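Long-range contacts in 70 kDa peptidylprolyl isomerase, putative (Plasmodium falciparum, PDB 2FBN), which probably acts as an FK506-binding peptidyl-prolyl isomerase whose C-terminal tetratricopeptide repeat domain interacts with the C-terminal pentapeptide of Hsp90: residues 90-95 with 122-127; 106-111 with 130-135; 144-149 with 160-165. All coordinates share one frame; numbering follows the deposited sequence.

Interaction 1 of 3, residues 90-95 with 122-127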
loop_
_atom_site.group_PDB
_atom_site.type_symbol
_atom_site.label_atom_id
_atom_site.label_comp_id
_atom_site.label_asym_id
_atom_site.label_seq_id
_atom_site.Cartn_x
_atom_site.Cartn_y
_atom_site.Cartn_z
ATOM N N CYS A 90 6.756 -10.183 6.822
ATOM C CA CYS A 90 5.995 -9.003 7.203
ATOM C C CYS A 90 4.658 -8.947 6.469
ATOM O O CYS A 90 3.624 -8.669 7.076
ATOM C CB CYS A 90 6.787 -7.751 6.852
ATOM S SG CYS A 90 8.124 -7.492 8.029
ATOM N N ASN A 91 4.672 -9.167 5.155
ATOM C CA ASN A 91 3.407 -9.102 4.422
ATOM C C ASN A 91 2.435 -10.233 4.769
ATOM O O ASN A 91 1.225 -10.006 4.844
ATOM C CB ASN A 91 3.640 -8.994 2.930
ATOM C CG ASN A 91 4.073 -7.596 2.533
ATOM O OD1 ASN A 91 3.289 -6.629 2.635
ATOM N ND2 ASN A 91 5.305 -7.476 2.078
ATOM N N LEU A 92 2.962 -11.439 4.968
ATOM C CA LEU A 92 2.119 -12.549 5.406
ATOM C C LEU A 92 1.492 -12.242 6.765
ATOM O O LEU A 92 0.272 -12.393 6.961
ATOM C CB LEU A 92 2.921 -13.842 5.494
ATOM C CG LEU A 92 3.158 -14.656 4.235
ATOM C CD1 LEU A 92 4.166 -15.747 4.559
ATOM C CD2 LEU A 92 1.835 -15.264 3.762
ATOM N N ASN A 93 2.329 -11.823 7.715
ATOM C CA ASN A 93 1.857 -11.510 9.064
ATOM C C ASN A 93 0.853 -10.359 9.029
ATOM O O ASN A 93 -0.152 -10.385 9.734
ATOM C CB ASN A 93 3.015 -11.219 10.029
ATOM C CG ASN A 93 3.954 -12.407 10.194
ATOM O OD1 ASN A 93 3.609 -13.538 9.830
ATOM N ND2 ASN A 93 5.157 -12.150 10.700
ATOM N N LEU A 94 1.106 -9.348 8.194
ATOM C CA LEU A 94 0.140 -8.269 8.073
ATOM C C LEU A 94 -1.201 -8.798 7.538
ATOM O O LEU A 94 -2.276 -8.398 8.004
ATOM C CB LEU A 94 0.689 -7.161 7.183
ATOM C CG LEU A 94 1.675 -6.193 7.851
ATOM C CD1 LEU A 94 2.366 -5.386 6.786
ATOM C CD2 LEU A 94 0.972 -5.280 8.891
ATOM N N ALA A 95 -1.143 -9.704 6.566
ATOM C CA ALA A 95 -2.393 -10.258 6.028
ATOM C C ALA A 95 -3.181 -10.949 7.151
ATOM O O ALA A 95 -4.386 -10.718 7.307
ATOM C CB ALA A 95 -2.110 -11.204 4.894
ATOM N N VAL A 122 1.608 -20.832 -0.402
ATOM C CA VAL A 122 0.310 -21.393 0.005
ATOM C C VAL A 122 -0.378 -20.601 1.111
ATOM O O VAL A 122 -1.611 -20.442 1.130
ATOM C CB VAL A 122 0.427 -22.890 0.431
ATOM C CG1 VAL A 122 -0.922 -23.421 0.976
ATOM C CG2 VAL A 122 0.883 -23.715 -0.752
ATOM N N LYS A 123 0.414 -20.132 2.063
ATOM C CA LYS A 123 -0.142 -19.378 3.173
ATOM C C LYS A 123 -0.747 -18.088 2.628
ATOM O O LYS A 123 -1.829 -17.679 3.050
ATOM C CB LYS A 123 0.942 -19.089 4.216
ATOM C CG LYS A 123 1.360 -20.337 5.025
ATOM C CD LYS A 123 2.488 -20.015 6.029
ATOM C CE LYS A 123 3.881 -20.383 5.506
ATOM N NZ LYS A 123 4.978 -20.073 6.494
ATOM N N ALA A 124 -0.053 -17.458 1.684
ATOM C CA ALA A 124 -0.563 -16.200 1.094
ATOM C C ALA A 124 -1.824 -16.444 0.255
ATOM O O ALA A 124 -2.768 -15.649 0.278
ATOM C CB ALA A 124 0.496 -15.522 0.260
ATOM N N LEU A 125 -1.830 -17.529 -0.527
ATOM C CA LEU A 125 -3.018 -17.851 -1.324
ATOM C C LEU A 125 -4.213 -18.039 -0.386
ATOM O O LEU A 125 -5.322 -17.542 -0.646
ATOM C CB LEU A 125 -2.781 -19.129 -2.141
ATOM C CG LEU A 125 -2.113 -18.988 -3.511
ATOM C CD1 LEU A 125 -1.693 -20.357 -4.011
ATOM C CD2 LEU A 125 -3.044 -18.285 -4.527
ATOM N N TYR A 126 -3.969 -18.731 0.728
ATOM C CA TYR A 126 -5.024 -18.976 1.716
ATOM C C TYR A 126 -5.531 -17.657 2.319
ATOM O O TYR A 126 -6.741 -17.377 2.351
ATOM C CB TYR A 126 -4.520 -19.917 2.818
ATOM C CG TYR A 126 -5.491 -20.010 3.967
ATOM C CD1 TYR A 126 -6.738 -20.622 3.804
ATOM C CD2 TYR A 126 -5.186 -19.471 5.206
ATOM C CE1 TYR A 126 -7.648 -20.693 4.858
ATOM C CE2 TYR A 126 -6.099 -19.533 6.252
ATOM C CZ TYR A 126 -7.322 -20.152 6.063
ATOM O OH TYR A 126 -8.211 -20.206 7.120
ATOM N N LYS A 127 -4.604 -16.823 2.780
ATOM C CA LYS A 127 -4.996 -15.560 3.412
ATOM C C LYS A 127 -5.681 -14.620 2.409
ATOM O O LYS A 127 -6.650 -13.938 2.745
ATOM C CB LYS A 127 -3.778 -14.897 4.051
ATOM C CG LYS A 127 -3.197 -15.750 5.181
ATOM C CD LYS A 127 -1.826 -15.236 5.634
ATOM C CE LYS A 127 -1.148 -16.221 6.610
ATOM N NZ LYS A 127 -2.027 -16.588 7.764
#
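Leu92 and Ala95 meet Ala124 and Lys127 where two consecutive tetratricopeptide repeats lie side by side, helix 77-100 running in the same general direction as helix 122-135. The segment axes stand 10.1 Å apart and cross at 30°, so side chains must fill the gap between the backbones. Leu92 does most of this: its CD2 branch reaches to the first turn of the other helix, 3.6 Å from Ala124 N and 3.8 Å from Ala124 CB. A small alanine suits this place because it lets the leucine come down close to the backbone. The same methyl also touches Lys123 CB, the apolar root of a side chain that otherwise runs out toward solvent. One turn on, Lys127 lends its aliphatic stem. Its CD lies 4.1 Å from Ala95 CB and 3.8 Å from Leu92 O, and Ala95, again short, leaves space for the chain. The stem is extended until a bend at its last torsion (chi4 -53°), which brings NZ to a hydrogen bond with Thr96 OG1, on the helix across from it; Thr96 OG1 also bonds Leu92 O. Lysine thus serves twice, its methylenes as apolar filler and its ammonium group as the partner of Thr96 OG1. The chemistry implies a mainly hydrophobic repeat-to-repeat junction, whose polar ties, Lys127 NZ to Thr96 and a weak one from Lys127 O to Asn99, fall beyond the leucine-alanine centre.

Interaction 2 of 3, residues 106-111 with 130-135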
loop_
_atom_site.group_PDB
_atom_site.type_symbol
_atom_site.label_atom_id
_atom_site.label_comp_id
_atom_site.label_asym_id
_atom_site.label_seq_id
_atom_site.Cartn_x
_atom_site.Cartn_y
_atom_site.Cartn_z
ATOM N N LYS A 106 -7.083 -4.403 3.195
ATOM C CA LYS A 106 -5.666 -4.376 3.583
ATOM C C LYS A 106 -5.070 -5.787 3.572
ATOM O O LYS A 106 -3.949 -5.986 3.165
ATOM C CB LYS A 106 -5.526 -3.685 4.939
ATOM C CG LYS A 106 -5.965 -2.227 4.883
ATOM C CD LYS A 106 -5.586 -1.453 6.123
ATOM C CE LYS A 106 -6.014 0.003 5.999
ATOM N NZ LYS A 106 -7.501 0.134 5.945
ATOM N N ALA A 107 -5.834 -6.789 4.016
ATOM C CA ALA A 107 -5.357 -8.171 3.929
ATOM C C ALA A 107 -5.151 -8.598 2.472
ATOM O O ALA A 107 -4.158 -9.232 2.142
ATOM C CB ALA A 107 -6.335 -9.141 4.654
ATOM N N ILE A 108 -6.079 -8.224 1.590
ATOM C CA ILE A 108 -5.910 -8.518 0.174
ATOM C C ILE A 108 -4.597 -7.924 -0.328
ATOM O O ILE A 108 -3.821 -8.601 -1.003
ATOM C CB ILE A 108 -7.104 -7.974 -0.647
ATOM C CG1 ILE A 108 -8.352 -8.790 -0.320
ATOM C CG2 ILE A 108 -6.761 -7.976 -2.140
ATOM C CD1 ILE A 108 -9.664 -8.215 -0.878
ATOM N N ASP A 109 -4.351 -6.663 0.034
ATOM C CA ASP A 109 -3.144 -5.961 -0.410
ATOM C C ASP A 109 -1.868 -6.706 -0.011
ATOM O O ASP A 109 -0.986 -6.999 -0.839
ATOM C CB ASP A 109 -3.130 -4.552 0.169
ATOM C CG ASP A 109 -1.899 -3.756 -0.252
ATOM O OD1 ASP A 109 -1.746 -3.485 -1.458
ATOM O OD2 ASP A 109 -1.092 -3.413 0.624
ATOM N N HIS A 110 -1.786 -7.050 1.272
ATOM C CA HIS A 110 -0.575 -7.681 1.780
ATOM C C HIS A 110 -0.370 -9.132 1.336
ATOM O O HIS A 110 0.754 -9.529 0.980
ATOM C CB HIS A 110 -0.460 -7.454 3.291
ATOM C CG HIS A 110 -0.247 -6.010 3.622
ATOM N ND1 HIS A 110 0.988 -5.400 3.516
ATOM C CD2 HIS A 110 -1.116 -5.037 3.971
ATOM C CE1 HIS A 110 0.867 -4.112 3.803
ATOM N NE2 HIS A 110 -0.402 -3.866 4.078
ATOM N N ALA A 111 -1.446 -9.927 1.312
ATOM C CA ALA A 111 -1.317 -11.292 0.786
ATOM C C ALA A 111 -0.889 -11.226 -0.687
ATOM O O ALA A 111 -0.049 -12.013 -1.125
ATOM C CB ALA A 111 -2.616 -12.050 0.927
ATOM N N VAL A 130 -9.236 -16.041 2.003
ATOM C CA VAL A 130 -10.094 -15.659 3.134
ATOM C C VAL A 130 -10.552 -14.198 3.018
ATOM O O VAL A 130 -11.723 -13.897 3.136
ATOM C CB VAL A 130 -9.364 -15.881 4.465
ATOM C CG1 VAL A 130 -10.136 -15.250 5.630
ATOM C CG2 VAL A 130 -9.149 -17.385 4.687
ATOM N N ALA A 131 -9.616 -13.305 2.717
ATOM C CA ALA A 131 -9.922 -11.878 2.687
ATOM C C ALA A 131 -10.860 -11.544 1.513
ATOM O O ALA A 131 -11.832 -10.792 1.673
ATOM C CB ALA A 131 -8.644 -11.099 2.590
ATOM N N ASN A 132 -10.567 -12.126 0.359
ATOM C CA ASN A 132 -11.459 -12.022 -0.814
ATOM C C ASN A 132 -12.867 -12.498 -0.471
ATOM O O ASN A 132 -13.868 -11.837 -0.775
ATOM C CB ASN A 132 -10.900 -12.802 -2.001
ATOM C CG ASN A 132 -9.898 -11.997 -2.831
ATOM O OD1 ASN A 132 -9.961 -10.760 -2.874
ATOM N ND2 ASN A 132 -8.973 -12.698 -3.501
ATOM N N MET A 133 -12.932 -13.657 0.177
ATOM C CA MET A 133 -14.226 -14.262 0.486
ATOM C C MET A 133 -15.073 -13.350 1.370
ATOM O O MET A 133 -16.234 -13.057 1.043
ATOM C CB MET A 133 -14.024 -15.613 1.172
ATOM C CG MET A 133 -15.293 -16.190 1.746
ATOM S SD MET A 133 -14.960 -17.817 2.438
ATOM C CE MET A 133 -13.885 -17.419 3.815
ATOM N N TYR A 134 -14.499 -12.895 2.484
ATOM C CA TYR A 134 -15.258 -12.088 3.430
ATOM C C TYR A 134 -15.582 -10.703 2.881
ATOM O O TYR A 134 -16.588 -10.114 3.283
ATOM C CB TYR A 134 -14.536 -11.977 4.763
ATOM C CG TYR A 134 -14.644 -13.246 5.580
ATOM C CD1 TYR A 134 -15.899 -13.734 5.980
ATOM C CD2 TYR A 134 -13.503 -13.954 5.951
ATOM C CE1 TYR A 134 -16.019 -14.890 6.750
ATOM C CE2 TYR A 134 -13.612 -15.121 6.725
ATOM C CZ TYR A 134 -14.869 -15.577 7.109
ATOM O OH TYR A 134 -14.975 -16.725 7.863
ATOM N N PHE A 135 -14.770 -10.205 1.952
ATOM C CA PHE A 135 -15.065 -8.891 1.357
ATOM C C PHE A 135 -16.100 -8.992 0.235
ATOM O O PHE A 135 -16.690 -7.984 -0.164
ATOM C CB PHE A 135 -13.795 -8.204 0.828
ATOM C CG PHE A 135 -13.979 -6.719 0.565
ATOM C CD1 PHE A 135 -14.203 -5.836 1.615
ATOM C CD2 PHE A 135 -13.924 -6.214 -0.743
ATOM C CE1 PHE A 135 -14.369 -4.440 1.363
ATOM C CE2 PHE A 135 -14.063 -4.829 -0.996
ATOM C CZ PHE A 135 -14.295 -3.951 0.068
#
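Ile108 and Ala131 hold the closest pair of backbones here, their CA atoms 5.8 Å apart, as helix 104-117 and helix 122-135 run past each other almost antiparallel. The segment axes come within 8.8 Å at 154° between their directions, a close approach that alanines make possible. Ala107 CB and Ala131 CB meet obliquely, methyl against methyl, at 3.7 Å; alanine suits both places, its single methyl leaving the backbones close together. Ala131 CB is shared, for Ile108 CG1 rests against it at 3.7 Å too, and Asn99 of helix 77-100 packs on the same alanine. Ile108 reaches farther than Ala107. Its CG1 branch leaves beside the backbone N (chi1 -69°) and stays extended, which carries CD1 across the Asn132 side chain at about a right angle and on toward Phe135, whose CB is 4.5 Å away. The closest touch is Ile108 CD1 to Asn132 OD1, 3.2 Å, a van der Waals contact with a polar atom whose bonding is done by others. Asn132 OD1 hydrogen-bonds to His70 NE2 of the second subunit, and ND2 to Asn144 OD1 of helix 138-151. The buried amide thus has a partner at each end, and asparagine fits because its oxygen and nitrogen can serve two different neighbours at once. That second subunit also packs His70 on Ile108 and Ile26 on Phe135, so the contact itself forms part of the surface facing the second subunit. Successive antiparallel helices joined by short turns, with small residues where they pack, are characteristic of tetratricopeptide repeats.

Interaction 3 of 3, residues 144-149 with 160-165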
loop_
_atom_site.group_PDB
_atom_site.type_symbol
_atom_site.label_atom_id
_atom_site.label_comp_id
_atom_site.label_asym_id
_atom_site.label_seq_id
_atom_site.Cartn_x
_atom_site.Cartn_y
_atom_site.Cartn_z
ATOM N N ASN A 144 -8.596 -18.828 -5.461
ATOM C CA ASN A 144 -7.457 -18.805 -4.524
ATOM C C ASN A 144 -7.470 -20.071 -3.683
ATOM O O ASN A 144 -6.449 -20.728 -3.508
ATOM C CB ASN A 144 -7.529 -17.649 -3.520
ATOM C CG ASN A 144 -7.662 -16.272 -4.163
ATOM O OD1 ASN A 144 -8.305 -15.395 -3.599
ATOM N ND2 ASN A 144 -7.051 -16.082 -5.320
ATOM N N LEU A 145 -8.652 -20.372 -3.150
ATOM C CA LEU A 145 -8.807 -21.450 -2.162
ATOM C C LEU A 145 -8.742 -22.820 -2.827
ATOM O O LEU A 145 -8.139 -23.750 -2.274
ATOM C CB LEU A 145 -10.086 -21.262 -1.338
ATOM C CG LEU A 145 -10.042 -20.048 -0.404
ATOM C CD1 LEU A 145 -11.439 -19.751 0.173
ATOM C CD2 LEU A 145 -8.957 -20.235 0.704
ATOM N N TYR A 146 -9.324 -22.934 -4.018
ATOM C CA TYR A 146 -9.214 -24.176 -4.798
ATOM C C TYR A 146 -7.748 -24.451 -5.103
ATOM O O TYR A 146 -7.285 -25.582 -4.959
ATOM C CB TYR A 146 -10.055 -24.109 -6.083
ATOM C CG TYR A 146 -10.048 -25.405 -6.877
ATOM C CD1 TYR A 146 -10.981 -26.411 -6.612
ATOM C CD2 TYR A 146 -9.105 -25.629 -7.880
ATOM C CE1 TYR A 146 -10.979 -27.609 -7.328
ATOM C CE2 TYR A 146 -9.095 -26.830 -8.600
ATOM C CZ TYR A 146 -10.036 -27.806 -8.320
ATOM O OH TYR A 146 -10.036 -29.001 -9.028
ATOM N N LYS A 147 -7.003 -23.412 -5.472
ATOM C CA LYS A 147 -5.562 -23.565 -5.719
ATOM C C LYS A 147 -4.811 -23.976 -4.442
ATOM O O LYS A 147 -3.994 -24.913 -4.443
ATOM C CB LYS A 147 -4.961 -22.278 -6.288
ATOM C CG LYS A 147 -3.510 -22.454 -6.702
ATOM C CD LYS A 147 -3.054 -21.320 -7.618
ATOM C CE LYS A 147 -1.763 -21.683 -8.328
ATOM N NZ LYS A 147 -1.399 -20.663 -9.365
ATOM N N ALA A 148 -5.102 -23.284 -3.349
ATOM C CA ALA A 148 -4.439 -23.571 -2.075
ATOM C C ALA A 148 -4.715 -25.011 -1.633
ATOM O O ALA A 148 -3.799 -25.691 -1.164
ATOM C CB ALA A 148 -4.896 -22.593 -0.997
ATOM N N ALA A 149 -5.969 -25.443 -1.755
ATOM C CA ALA A 149 -6.368 -26.809 -1.361
ATOM C C ALA A 149 -5.696 -27.843 -2.264
ATOM O O ALA A 149 -5.299 -28.919 -1.819
ATOM C CB ALA A 149 -7.878 -26.958 -1.391
ATOM N N ASN A 160 -11.870 -25.955 5.137
ATOM C CA ASN A 160 -13.051 -25.314 5.732
ATOM C C ASN A 160 -13.375 -23.967 5.087
ATOM O O ASN A 160 -14.551 -23.641 4.884
ATOM C CB ASN A 160 -12.897 -25.171 7.246
ATOM C CG ASN A 160 -12.842 -26.525 7.934
ATOM O OD1 ASN A 160 -13.370 -27.514 7.412
ATOM N ND2 ASN A 160 -12.148 -26.593 9.065
ATOM N N SER A 161 -12.335 -23.191 4.781
ATOM C CA SER A 161 -12.537 -21.891 4.138
ATOM C C SER A 161 -13.082 -22.059 2.717
ATOM O O SER A 161 -13.994 -21.337 2.310
ATOM C CB SER A 161 -11.246 -21.083 4.146
ATOM O OG SER A 161 -10.908 -20.720 5.482
ATOM N N TYR A 162 -12.557 -23.040 1.990
ATOM C CA TYR A 162 -13.094 -23.379 0.669
ATOM C C TYR A 162 -14.587 -23.754 0.712
ATOM O O TYR A 162 -15.381 -23.258 -0.083
ATOM C CB TYR A 162 -12.278 -24.495 -0.002
ATOM C CG TYR A 162 -12.832 -24.838 -1.366
ATOM C CD1 TYR A 162 -12.521 -24.053 -2.485
ATOM C CD2 TYR A 162 -13.719 -25.910 -1.536
ATOM C CE1 TYR A 162 -13.058 -24.349 -3.738
ATOM C CE2 TYR A 162 -14.255 -26.214 -2.785
ATOM C CZ TYR A 162 -13.915 -25.435 -3.880
ATOM O OH TYR A 162 -14.460 -25.735 -5.111
ATOM N N GLU A 163 -14.975 -24.608 1.661
ATOM C CA GLU A 163 -16.375 -24.959 1.836
ATOM C C GLU A 163 -17.230 -23.735 2.148
ATOM O O GLU A 163 -18.336 -23.604 1.632
ATOM C CB GLU A 163 -16.539 -26.027 2.927
ATOM C CG GLU A 163 -15.895 -27.365 2.569
ATOM C CD GLU A 163 -16.540 -28.024 1.355
ATOM O OE1 GLU A 163 -17.741 -27.785 1.091
ATOM O OE2 GLU A 163 -15.833 -28.787 0.664
ATOM N N LEU A 164 -16.711 -22.827 2.975
ATOM C CA LEU A 164 -17.495 -21.640 3.311
ATOM C C LEU A 164 -17.636 -20.794 2.032
ATOM O O LEU A 164 -18.716 -20.306 1.716
ATOM C CB LEU A 164 -16.809 -20.840 4.424
ATOM C CG LEU A 164 -17.485 -19.528 4.851
ATOM C CD1 LEU A 164 -18.942 -19.735 5.246
ATOM C CD2 LEU A 164 -16.704 -18.880 5.988
ATOM N N CYS A 165 -16.536 -20.663 1.297
ATOM C CA CYS A 165 -16.559 -19.891 0.052
ATOM C C CYS A 165 -17.634 -20.401 -0.901
ATOM O O CYS A 165 -18.440 -19.628 -1.412
ATOM C CB CYS A 165 -15.199 -19.906 -0.631
ATOM S SG CYS A 165 -15.132 -18.616 -1.917
#
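Leu145 and Tyr162 join helix 138-151 to helix 156-173, the last helix modelled, in the antiparallel helix stacking of a tetratricopeptide repeat domain. The segment axes run at 150° and pass 9.3 Å apart. The tight part is the buried side. Leu145 points its CB toward the partner helix and sends CD1 over the turn between Ser161 and Cys165, 3.7 Å from Ser161 O and 3.8 Å from Cys165 CB. A branched leucine suits this groove, since CD1 can lie along the backbone while CD2 turns to Tyr126 of helix 122-135. Cys165 is small enough to let the methyl in, and Ser161 keeps its hydroxyl busy in a hydrogen bond with Tyr126 OH, away from the leucine. The Tyr162 ring forms the boundary of this packed zone: Leu145 CB meets its edge, in the ring plane, 3.9 Å from CD1. The looser side begins beyond that ring. Tyr162 has CG anti to its own backbone N (chi1 -180°), which lays the ring against the backbone of Leu145 and Tyr146, with CE1 3.8 Å from Tyr146 CB. Tyrosine suits such a margin because its ring packs while the phenol end can face water. Tyr146, exposed, runs beside Tyr162 in the same direction, and at the phenol end Tyr162 OH comes within 3.8 Å of Tyr146 CD1.

How the interactions relate
Interactions 1 and 2 share helix 122-135, whose beginning packs on helix 77-100 and whose end packs on helix 104-117; interaction 3 lies beyond it, on the next two helices. Interaction 1 sits near the centre of the chain and interaction 3 about 18 Å from it. Burial follows: the first two are buried, joining alanine and leucine to the aliphatic stem of Lys127 in interaction 1, and alanine and isoleucine to the buried amide of Asn132 in interaction 2, whereas interaction 3 trades part of this for tyrosines at the surface. Polar side chains bridge the contacts, among them Asn91 OD1 with His110 ND1 between interactions 1 and 2. Interaction 2 alone is touched by the second subunit.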